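Long-range contact in CBS domain protein (Shewanella oneidensis, PDB 3LHH), which binds AMP through its paired CBS domains, part of a membrane protein of the CorC/HlyC-associated family that probably also binds flavin adenine dinucleotide: residues Arg77-Ile91 with Gln138-Leu152. Numbering follows the deposited sequence.
Sequences RFPVCRNNVDDMVGI and QMVFVVDEYGDLKGL. With AMP (adenosine monophosphate), chain B.
Phe141 pushes its ring between Pro79, Met88 and Ile91, the flat group around which two beta hairpins pack without a hydrogen bond between them. Pro79 comes in at the ring edge, CB lying 3.5 Å from Phe141 CZ, a place suited to a compact, rigid, apolar residue. Met88, a selenomethionine, has a chain flexible enough to fold back: with CG anti to the backbone N (chi1 -159°) and bends at the next two torsions, CE makes a CH-pi contact over one face, 4.2 Å from the centroid of the Phe141 ring. Its SE, oblique to the same ring, adds a Met-aromatic contact. The methyl also meets Leu149 CD2 at 3.7 Å, a branch pressed tightly against Val85 CG1, at 3.4 Å. Ile91 reaches the ring obliquely with CG1 and Met139 SE with CD1; branched Ile91 and Leu149 thus each touch two partners. A leucine in place of Phe141 has no ring face, and would probably leave the Met88 methyl without its CH-pi partner and open a gap beside Pro79 CB.

Toward the ligand, selenomethionine Met139 is long enough, running extended (chi1 177°) to its last bend, to bring CE to 3.7 Å from AMP N7. The adenine N6 donates a nearly straight 3.1 Å hydrogen bond to Arg77 O. In one conformer of each, Gln138 NE2 lies over the rim of one face of the Arg77 guanidinium, the planes 14° apart. At the far end Asp86 is held by a salt bridge to Arg51.

The hairpins 77-81/88-93 and 139-143/149-154 belong to the two CBS motifs, whose sheets pack against each other, with AMP in the cleft at the Arg77 and Met139 end, as in a Bateman module; Phe118 of strand 117-120 touches Phe141 and Met88, and helix 125-135 packs on Val140.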
loop_
_atom_site.group_PDB
_atom_site.type_symbol
_atom_site.label_atom_id
_atom_site.label_comp_id
_atom_site.label_asym_id
_atom_site.label_seq_id
_atom_site.Cartn_x
_atom_site.Cartn_y
_atom_site.Cartn_z
ATOM N N ARG A 77 -1.599 5.782 -4.094
ATOM C CA ARG A 77 -0.444 4.913 -3.898
ATOM C C ARG A 77 -0.802 3.442 -4.117
ATOM O O ARG A 77 -1.893 3.005 -3.786
ATOM C CB ARG A 77 0.167 5.114 -2.499
ATOM C CG ARG A 77 0.339 6.580 -2.088
ATOM C CD ARG A 77 1.286 6.756 -0.896
ATOM N NE ARG A 77 2.680 6.808 -1.328
ATOM C CZ ARG A 77 3.229 7.847 -1.954
ATOM N NH1 ARG A 77 2.505 8.930 -2.224
ATOM N NH2 ARG A 77 4.501 7.799 -2.321
ATOM N N PHE A 78 0.135 2.687 -4.680
ATOM C CA PHE A 78 -0.100 1.272 -4.972
ATOM C C PHE A 78 1.013 0.409 -4.420
ATOM O O PHE A 78 2.177 0.656 -4.714
ATOM C CB PHE A 78 -0.183 1.062 -6.480
ATOM C CG PHE A 78 -1.357 1.755 -7.114
ATOM C CD1 PHE A 78 -2.549 1.084 -7.290
ATOM C CD2 PHE A 78 -1.274 3.082 -7.510
ATOM C CE1 PHE A 78 -3.655 1.723 -7.891
ATOM C CE2 PHE A 78 -2.372 3.727 -8.095
ATOM C CZ PHE A 78 -3.558 3.041 -8.279
ATOM N N PRO A 79 0.651 -0.617 -3.630
ATOM C CA PRO A 79 1.596 -1.669 -3.268
ATOM C C PRO A 79 2.108 -2.317 -4.542
ATOM O O PRO A 79 1.357 -2.454 -5.511
ATOM C CB PRO A 79 0.732 -2.667 -2.488
ATOM C CG PRO A 79 -0.540 -1.865 -2.099
ATOM C CD PRO A 79 -0.729 -0.930 -3.220
ATOM N N VAL A 80 3.376 -2.703 -4.536
ATOM C CA VAL A 80 4.019 -3.318 -5.686
ATOM C C VAL A 80 4.609 -4.643 -5.271
ATOM O O VAL A 80 5.371 -4.728 -4.301
ATOM C CB VAL A 80 5.197 -2.479 -6.198
ATOM C CG1 VAL A 80 5.872 -3.192 -7.360
ATOM C CG2 VAL A 80 4.728 -1.101 -6.601
ATOM N N CYS A 81 4.294 -5.678 -6.025
ATOM C CA CYS A 81 4.772 -6.984 -5.665
ATOM C C CYS A 81 5.370 -7.684 -6.879
ATOM O O CYS A 81 5.532 -7.080 -7.950
ATOM C CB CYS A 81 3.618 -7.793 -5.087
ATOM S SG CYS A 81 2.410 -8.203 -6.341
ATOM N N ARG A 82 5.729 -8.950 -6.687
ATOM C CA ARG A 82 6.170 -9.790 -7.790
ATOM C C ARG A 82 5.279 -11.004 -7.850
ATOM O O ARG A 82 5.177 -11.754 -6.885
ATOM C CB ARG A 82 7.623 -10.212 -7.623
ATOM C CG ARG A 82 8.608 -9.105 -7.898
ATOM C CD ARG A 82 9.990 -9.665 -8.147
ATOM N NE ARG A 82 11.025 -8.666 -7.907
ATOM C CZ ARG A 82 11.563 -7.901 -8.847
ATOM N NH1 ARG A 82 11.169 -8.017 -10.110
ATOM N NH2 ARG A 82 12.501 -7.023 -8.518
ATOM N N ASN A 83 4.617 -11.169 -8.987
ATOM C CA ASN A 83 3.711 -12.294 -9.217
ATOM C C ASN A 83 2.454 -12.228 -8.364
ATOM O O ASN A 83 1.344 -12.334 -8.872
ATOM C CB ASN A 83 4.426 -13.639 -8.998
ATOM C CG ASN A 83 5.699 -13.759 -9.807
ATOM O OD1 ASN A 83 6.748 -14.149 -9.287
ATOM N ND2 ASN A 83 5.622 -13.400 -11.079
ATOM N N ASN A 84 2.624 -12.054 -7.062
ATOM C CA ASN A 84 1.473 -11.983 -6.180
ATOM C C ASN A 84 1.776 -11.156 -4.952
ATOM O O ASN A 84 2.923 -10.830 -4.662
ATOM C CB ASN A 84 0.979 -13.385 -5.776
ATOM C CG ASN A 84 2.006 -14.153 -4.950
ATOM O OD1 ASN A 84 2.207 -13.872 -3.767
ATOM N ND2 ASN A 84 2.658 -15.132 -5.574
ATOM N N VAL A 85 0.718 -10.855 -4.223
ATOM C CA VAL A 85 0.746 -9.928 -3.117
ATOM C C VAL A 85 1.553 -10.457 -1.920
ATOM O O VAL A 85 1.955 -9.695 -1.045
ATOM C CB VAL A 85 -0.711 -9.571 -2.755
ATOM C CG1 VAL A 85 -1.169 -10.308 -1.520
ATOM C CG2 VAL A 85 -0.880 -8.080 -2.627
ATOM N N ASP A 86 1.828 -11.760 -1.905
ATOM C CA ASP A 86 2.649 -12.347 -0.843
ATOM C C ASP A 86 4.132 -12.230 -1.131
ATOM O O ASP A 86 4.958 -12.773 -0.407
ATOM C CB ASP A 86 2.256 -13.801 -0.573
ATOM C CG ASP A 86 0.928 -13.905 0.138
ATOM O OD1 ASP A 86 0.895 -13.615 1.354
ATOM O OD2 ASP A 86 -0.081 -14.239 -0.520
ATOM N N ASP A 87 4.467 -11.524 -2.201
ATOM C CA ASP A 87 5.853 -11.159 -2.454
ATOM C C ASP A 87 5.884 -9.652 -2.695
ATOM O O ASP A 87 6.202 -9.191 -3.786
ATOM C CB ASP A 87 6.424 -11.946 -3.641
ATOM C CG ASP A 87 7.930 -11.763 -3.810
ATOM O OD1 ASP A 87 8.585 -11.171 -2.920
ATOM O OD2 ASP A 87 8.464 -12.218 -4.846
HETATM N N MSE A 88 5.543 -8.895 -1.654
HETATM C CA MSE A 88 5.472 -7.440 -1.728
HETATM C C MSE A 88 6.863 -6.836 -1.759
HETATM O O MSE A 88 7.706 -7.159 -0.931
HETATM C CB MSE A 88 4.730 -6.883 -0.519
HETATM C CG MSE A 88 4.178 -5.501 -0.747
HETATM SE SE MSE A 88 2.704 -5.716 -1.953
HETATM C CE MSE A 88 1.438 -6.421 -0.677
ATOM N N VAL A 89 7.105 -5.941 -2.701
ATOM C CA VAL A 89 8.418 -5.320 -2.785
ATOM C C VAL A 89 8.417 -3.884 -2.242
ATOM O O VAL A 89 9.460 -3.378 -1.837
ATOM C CB VAL A 89 8.966 -5.369 -4.221
ATOM C CG1 VAL A 89 10.186 -4.494 -4.355
ATOM C CG2 VAL A 89 9.321 -6.802 -4.589
ATOM N N GLY A 90 7.244 -3.243 -2.230
ATOM C CA GLY A 90 7.108 -1.869 -1.768
ATOM C C GLY A 90 5.871 -1.169 -2.326
ATOM O O GLY A 90 4.835 -1.779 -2.546
ATOM N N ILE A 91 6.000 0.121 -2.582
ATOM C CA ILE A 91 4.848 0.964 -2.858
ATOM C C ILE A 91 5.235 2.007 -3.892
ATOM O O ILE A 91 6.392 2.414 -3.967
ATOM C CB ILE A 91 4.389 1.676 -1.571
ATOM C CG1 ILE A 91 3.728 0.692 -0.613
ATOM C CG2 ILE A 91 3.429 2.803 -1.872
ATOM C CD1 ILE A 91 3.639 1.246 0.799
ATOM N N GLN A 138 2.172 6.535 4.903
ATOM C CA GLN A 138 0.784 6.721 4.491
ATOM C C GLN A 138 0.062 5.376 4.492
ATOM O O GLN A 138 -1.142 5.307 4.686
ATOM C CB GLN A 138 0.711 7.367 3.105
ATOM C CG GLN A 138 1.360 8.749 3.021
ATOM C CD GLN A 138 2.665 8.748 2.240
ATOM O OE1 GLN A 138 3.484 7.832 2.363
ATOM N NE2 GLN A 138 2.865 9.782 1.429
HETATM N N MSE A 139 0.834 4.308 4.301
HETATM C CA MSE A 139 0.318 2.955 4.133
HETATM C C MSE A 139 1.209 1.931 4.857
HETATM O O MSE A 139 2.428 1.994 4.755
HETATM C CB MSE A 139 0.293 2.673 2.629
HETATM C CG MSE A 139 -0.135 1.312 2.186
HETATM SE SE MSE A 139 -0.323 1.315 0.217
HETATM C CE MSE A 139 -1.890 2.461 0.035
ATOM N N VAL A 140 0.607 1.011 5.608
ATOM C CA VAL A 140 1.357 -0.089 6.227
ATOM C C VAL A 140 0.688 -1.419 5.900
ATOM O O VAL A 140 -0.540 -1.492 5.744
ATOM C CB VAL A 140 1.467 0.037 7.767
ATOM C CG1 VAL A 140 2.165 1.333 8.173
ATOM C CG2 VAL A 140 0.092 -0.065 8.404
ATOM N N PHE A 141 1.498 -2.465 5.779
ATOM C CA PHE A 141 0.997 -3.805 5.513
ATOM C C PHE A 141 0.874 -4.606 6.804
ATOM O O PHE A 141 1.740 -4.547 7.676
ATOM C CB PHE A 141 1.903 -4.530 4.521
ATOM C CG PHE A 141 1.992 -3.855 3.179
ATOM C CD1 PHE A 141 0.849 -3.626 2.421
ATOM C CD2 PHE A 141 3.215 -3.454 2.667
ATOM C CE1 PHE A 141 0.933 -2.996 1.186
ATOM C CE2 PHE A 141 3.301 -2.835 1.425
ATOM C CZ PHE A 141 2.164 -2.600 0.691
ATOM N N VAL A 142 -0.204 -5.366 6.908
ATOM C CA VAL A 142 -0.481 -6.154 8.089
ATOM C C VAL A 142 -0.380 -7.650 7.790
ATOM O O VAL A 142 -0.963 -8.132 6.817
ATOM C CB VAL A 142 -1.882 -5.834 8.614
ATOM C CG1 VAL A 142 -2.163 -6.622 9.886
ATOM C CG2 VAL A 142 -2.017 -4.328 8.863
ATOM N N VAL A 143 0.368 -8.377 8.620
ATOM C CA VAL A 143 0.536 -9.822 8.448
ATOM C C VAL A 143 -0.021 -10.575 9.651
ATOM O O VAL A 143 -0.095 -10.019 10.747
ATOM C CB VAL A 143 2.026 -10.221 8.279
ATOM C CG1 VAL A 143 2.661 -9.417 7.154
ATOM C CG2 VAL A 143 2.790 -10.006 9.593
ATOM N N ASP A 144 -0.413 -11.834 9.447
ATOM C CA ASP A 144 -0.836 -12.689 10.561
ATOM C C ASP A 144 0.359 -13.408 11.187
ATOM O O ASP A 144 1.515 -13.084 10.899
ATOM C CB ASP A 144 -1.942 -13.680 10.146
ATOM C CG ASP A 144 -1.510 -14.637 9.024
ATOM O OD1 ASP A 144 -0.291 -14.884 8.849
ATOM O OD2 ASP A 144 -2.408 -15.152 8.318
ATOM N N GLU A 145 0.078 -14.382 12.048
ATOM C CA GLU A 145 1.134 -15.094 12.767
ATOM C C GLU A 145 1.993 -15.995 11.866
ATOM O O GLU A 145 3.113 -16.335 12.232
ATOM C CB GLU A 145 0.557 -15.890 13.945
ATOM C CG GLU A 145 -0.886 -15.548 14.284
ATOM C CD GLU A 145 -1.855 -16.017 13.209
ATOM O OE1 GLU A 145 -2.714 -15.208 12.793
ATOM O OE2 GLU A 145 -1.747 -17.187 12.769
ATOM N N TYR A 146 1.477 -16.372 10.696
ATOM C CA TYR A 146 2.265 -17.141 9.731
ATOM C C TYR A 146 3.188 -16.257 8.903
ATOM O O TYR A 146 3.936 -16.754 8.062
ATOM C CB TYR A 146 1.367 -17.936 8.768
ATOM C CG TYR A 146 0.627 -19.092 9.399
ATOM C CD1 TYR A 146 -0.733 -19.003 9.686
ATOM C CD2 TYR A 146 1.294 -20.273 9.724
ATOM C CE1 TYR A 146 -1.411 -20.064 10.274
ATOM C CE2 TYR A 146 0.627 -21.338 10.309
ATOM C CZ TYR A 146 -0.723 -21.229 10.584
ATOM O OH TYR A 146 -1.382 -22.289 11.160
ATOM N N GLY A 147 3.119 -14.947 9.119
ATOM C CA GLY A 147 3.836 -14.002 8.279
ATOM C C GLY A 147 3.111 -13.720 6.972
ATOM O O GLY A 147 3.644 -13.078 6.065
ATOM N N ASP A 148 1.881 -14.197 6.859
ATOM C CA ASP A 148 1.137 -13.987 5.617
ATOM C C ASP A 148 0.411 -12.632 5.626
ATOM O O ASP A 148 -0.108 -12.195 6.650
ATOM C CB ASP A 148 0.134 -15.113 5.376
ATOM C CG ASP A 148 0.793 -16.477 5.153
ATOM O OD1 ASP A 148 0.251 -17.443 5.717
ATOM O OD2 ASP A 148 1.801 -16.599 4.403
ATOM N N LEU A 149 0.375 -11.972 4.477
ATOM C CA LEU A 149 -0.303 -10.695 4.354
ATOM C C LEU A 149 -1.813 -10.829 4.553
ATOM O O LEU A 149 -2.454 -11.653 3.913
ATOM C CB LEU A 149 -0.018 -10.095 2.988
ATOM C CG LEU A 149 -0.645 -8.727 2.787
ATOM C CD1 LEU A 149 0.314 -7.678 3.312
ATOM C CD2 LEU A 149 -0.913 -8.521 1.330
ATOM N N LYS A 150 -2.372 -10.008 5.436
ATOM C CA LYS A 150 -3.810 -10.018 5.732
ATOM C C LYS A 150 -4.522 -8.816 5.113
ATOM O O LYS A 150 -5.736 -8.823 4.943
ATOM C CB LYS A 150 -4.047 -9.980 7.255
ATOM C CG LYS A 150 -4.025 -11.329 7.933
ATOM C CD LYS A 150 -5.178 -12.207 7.441
ATOM C CE LYS A 150 -4.702 -13.619 7.064
ATOM N NZ LYS A 150 -5.205 -14.081 5.713
ATOM N N GLY A 151 -3.769 -7.767 4.820
ATOM C CA GLY A 151 -4.363 -6.547 4.323
ATOM C C GLY A 151 -3.455 -5.351 4.516
ATOM O O GLY A 151 -2.265 -5.506 4.791
ATOM N N LEU A 152 -4.014 -4.158 4.360
ATOM C CA LEU A 152 -3.245 -2.948 4.580
ATOM C C LEU A 152 -4.062 -1.922 5.332
ATOM O O LEU A 152 -5.295 -1.942 5.295
ATOM C CB LEU A 152 -2.712 -2.366 3.263
ATOM C CG LEU A 152 -3.690 -1.865 2.209
ATOM C CD1 LEU A 152 -4.234 -0.488 2.537
ATOM C CD2 LEU A 152 -2.963 -1.838 0.873
HETATM P P AMP B . -6.925 7.265 -1.970
HETATM O O1P AMP B . -7.852 6.536 -2.920
HETATM O O2P AMP B . -5.475 7.140 -2.349
HETATM O O3P AMP B . -7.356 8.659 -1.581
HETATM O "O5'" AMP B . -7.181 6.440 -0.620
HETATM C "C5'" AMP B . -8.471 6.475 -0.001
HETATM C "C4'" AMP B . -8.791 5.126 0.647
HETATM O "O4'" AMP B . -8.847 4.071 -0.327
HETATM C "C3'" AMP B . -7.716 4.672 1.629
HETATM O "O3'" AMP B . -7.864 5.259 2.936
HETATM C "C2'" AMP B . -7.913 3.171 1.633
HETATM O "O2'" AMP B . -9.112 2.925 2.370
HETATM C "C1'" AMP B . -8.239 2.870 0.183
HETATM N N9 AMP B . -7.033 2.594 -0.653
HETATM C C8 AMP B . -6.036 3.460 -0.923
HETATM N N7 AMP B . -5.099 2.920 -1.737
HETATM C C5 AMP B . -5.497 1.661 -1.997
HETATM C C6 AMP B . -4.974 0.541 -2.807
HETATM N N6 AMP B . -3.808 0.648 -3.500
HETATM N N1 AMP B . -5.705 -0.588 -2.838
HETATM C C2 AMP B . -6.871 -0.705 -2.159
HETATM N N3 AMP B . -7.401 0.276 -1.403
HETATM C C4 AMP B . -6.765 1.459 -1.287
#